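Local atomic coordinates of uncharacterized protein YycE (Bacillus subtilis, PDB entry 1TWU), a protein that is of unknown function but has the fold of the vicinal oxygen chelate superfamily and is probably related to glyoxalases and fosfomycin resistance proteins. Residues R27-G32 against L61-Y66. Numbering follows the deposited sequence.
Sequences RFYEEG and LEFTQY
Tyr29 reaches from the helix to Phe63 and Leu61 on the strand, and its ring supplies the helix side of the contact. The nearest approach is to the far end of the Phe63 ring, where Tyr29 CE2 lies 3.5 Å from Phe63 CZ. Phe63 CE2 sits over one face of the tyrosine, 3.8 Å above the plane and displaced toward the rim. Ring centroids are 4.8 Å apart with planes inclined at 33°, an oblique pairing. Phe28 CD2 stands over the centre of the opposite face, so the tyrosine is held between two phenylalanines. On the Phe63 side of the ring plane, beyond the CE1 corner, Leu61 CD1 approaches obliquely, 3.9 Å from Tyr29 CE1. Each unit of this VOC-type protein is a βαβββ module with its helix packed on a four-stranded mixed sheet; here helix 22-32 meets strand 59-66. Leu61 and Phe63 point their CB atoms toward the helix from the same strand face. Tyr29's CB is directed at the strand, and chi1 (-71°) turns CG away from the carbonyl carbon, so its side chain crosses Phe63's at about a right angle. The hydroxyl of this buried residue runs on to hydrogen-bond Asp122 of the C-terminal half.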
loop_
_atom_site.group_PDB
_atom_site.type_symbol
_atom_site.label_atom_id
_atom_site.label_comp_id
_atom_site.label_asym_id
_atom_site.label_seq_id
_atom_site.Cartn_x
_atom_site.Cartn_y
_atom_site.Cartn_z
ATOM N N ARG A 27 -6.396 7.080 15.774
ATOM C CA ARG A 27 -5.461 7.624 16.752
ATOM C C ARG A 27 -4.016 7.492 16.267
ATOM O O ARG A 27 -3.222 8.421 16.400
ATOM C CB ARG A 27 -5.607 6.916 18.099
ATOM C CG ARG A 27 -4.565 7.363 19.119
ATOM C CD ARG A 27 -4.856 6.792 20.489
ATOM N NE ARG A 27 -3.980 7.319 21.537
ATOM C CZ ARG A 27 -2.795 6.814 21.861
ATOM N NH1 ARG A 27 -2.315 5.758 21.223
ATOM N NH2 ARG A 27 -2.097 7.356 22.849
ATOM N N PHE A 28 -3.681 6.338 15.701
ATOM C CA PHE A 28 -2.329 6.098 15.208
ATOM C C PHE A 28 -1.984 6.982 14.013
ATOM O O PHE A 28 -0.958 7.675 14.011
ATOM C CB PHE A 28 -2.165 4.631 14.791
ATOM C CG PHE A 28 -0.800 4.304 14.221
ATOM C CD1 PHE A 28 0.280 4.033 15.060
ATOM C CD2 PHE A 28 -0.593 4.282 12.842
ATOM C CE1 PHE A 28 1.548 3.745 14.534
ATOM C CE2 PHE A 28 0.665 3.998 12.309
ATOM C CZ PHE A 28 1.739 3.729 13.158
ATOM N N TYR A 29 -2.843 6.953 12.996
ATOM C CA TYR A 29 -2.610 7.713 11.768
ATOM C C TYR A 29 -2.861 9.206 11.821
ATOM O O TYR A 29 -2.098 9.983 11.243
ATOM C CB TYR A 29 -3.410 7.092 10.616
ATOM C CG TYR A 29 -2.831 5.773 10.197
ATOM C CD1 TYR A 29 -1.702 5.716 9.386
ATOM C CD2 TYR A 29 -3.346 4.573 10.698
ATOM C CE1 TYR A 29 -1.089 4.487 9.084
ATOM C CE2 TYR A 29 -2.743 3.340 10.407
ATOM C CZ TYR A 29 -1.615 3.304 9.604
ATOM O OH TYR A 29 -1.006 2.102 9.337
ATOM N N GLU A 30 -3.914 9.618 12.508
ATOM C CA GLU A 30 -4.209 11.030 12.570
ATOM C C GLU A 30 -3.497 11.698 13.738
ATOM O O GLU A 30 -2.840 12.723 13.565
ATOM C CB GLU A 30 -5.714 11.248 12.661
ATOM C CG GLU A 30 -6.174 12.430 11.849
ATOM C CD GLU A 30 -7.664 12.660 11.940
ATOM O OE1 GLU A 30 -8.430 11.668 11.915
ATOM O OE2 GLU A 30 -8.068 13.840 12.019
ATOM N N GLU A 31 -3.617 11.115 14.925
ATOM C CA GLU A 31 -2.959 11.677 16.095
ATOM C C GLU A 31 -1.477 11.332 16.127
ATOM O O GLU A 31 -0.653 12.142 16.547
ATOM C CB GLU A 31 -3.593 11.163 17.381
ATOM C CG GLU A 31 -5.047 11.516 17.567
ATOM C CD GLU A 31 -5.502 11.269 19.000
ATOM O OE1 GLU A 31 -6.708 10.983 19.206
ATOM O OE2 GLU A 31 -4.654 11.371 19.924
ATOM N N GLY A 32 -1.139 10.127 15.691
ATOM C CA GLY A 32 0.245 9.708 15.708
ATOM C C GLY A 32 1.075 10.261 14.575
ATOM O O GLY A 32 1.990 11.054 14.800
ATOM N N LEU A 61 -4.450 6.635 1.963
ATOM C CA LEU A 61 -4.814 5.386 2.611
ATOM C C LEU A 61 -6.292 5.444 2.952
ATOM O O LEU A 61 -6.843 6.528 3.154
ATOM C CB LEU A 61 -4.036 5.214 3.922
ATOM C CG LEU A 61 -2.507 5.177 3.938
ATOM C CD1 LEU A 61 -2.007 5.052 5.377
ATOM C CD2 LEU A 61 -2.023 4.002 3.104
ATOM N N GLU A 62 -6.936 4.283 2.991
ATOM C CA GLU A 62 -8.330 4.200 3.404
ATOM C C GLU A 62 -8.460 3.016 4.355
ATOM O O GLU A 62 -7.893 1.951 4.121
ATOM C CB GLU A 62 -9.293 3.988 2.234
ATOM C CG GLU A 62 -10.715 3.754 2.746
ATOM C CD GLU A 62 -11.705 3.335 1.677
ATOM O OE1 GLU A 62 -11.308 2.616 0.735
ATOM O OE2 GLU A 62 -12.892 3.707 1.796
ATOM N N PHE A 63 -9.187 3.211 5.444
ATOM C CA PHE A 63 -9.409 2.136 6.407
ATOM C C PHE A 63 -10.913 1.983 6.562
ATOM O O PHE A 63 -11.637 2.972 6.737
ATOM C CB PHE A 63 -8.756 2.466 7.753
ATOM C CG PHE A 63 -7.254 2.366 7.732
ATOM C CD1 PHE A 63 -6.621 1.140 7.940
ATOM C CD2 PHE A 63 -6.472 3.491 7.471
ATOM C CE1 PHE A 63 -5.233 1.035 7.890
ATOM C CE2 PHE A 63 -5.079 3.400 7.417
ATOM C CZ PHE A 63 -4.456 2.170 7.627
ATOM N N THR A 64 -11.377 0.743 6.472
ATOM C CA THR A 64 -12.796 0.451 6.583
ATOM C C THR A 64 -13.104 -0.608 7.641
ATOM O O THR A 64 -12.303 -1.509 7.897
ATOM C CB THR A 64 -13.364 -0.015 5.222
ATOM O OG1 THR A 64 -12.623 -1.152 4.749
ATOM C CG2 THR A 64 -13.265 1.108 4.199
ATOM N N GLN A 65 -14.279 -0.477 8.250
ATOM C CA GLN A 65 -14.748 -1.403 9.272
ATOM C C GLN A 65 -16.202 -1.752 8.977
ATOM O O GLN A 65 -17.022 -0.866 8.744
ATOM C CB GLN A 65 -14.630 -0.750 10.649
ATOM C CG GLN A 65 -15.116 -1.607 11.799
ATOM C CD GLN A 65 -14.813 -0.982 13.143
ATOM O OE1 GLN A 65 -15.412 -1.338 14.156
ATOM N NE2 GLN A 65 -13.874 -0.054 13.164
ATOM N N TYR A 66 -16.520 -3.043 8.979
ATOM C CA TYR A 66 -17.885 -3.476 8.707
ATOM C C TYR A 66 -18.730 -3.546 9.979
ATOM O O TYR A 66 -18.263 -4.007 11.019
ATOM C CB TYR A 66 -17.877 -4.833 8.013
ATOM C CG TYR A 66 -19.242 -5.253 7.528
ATOM C CD1 TYR A 66 -19.955 -4.468 6.622
ATOM C CD2 TYR A 66 -19.836 -6.423 7.996
ATOM C CE1 TYR A 66 -21.230 -4.836 6.196
ATOM C CE2 TYR A 66 -21.109 -6.801 7.580
ATOM C CZ TYR A 66 -21.804 -6.006 6.683
ATOM O OH TYR A 66 -23.075 -6.378 6.294
#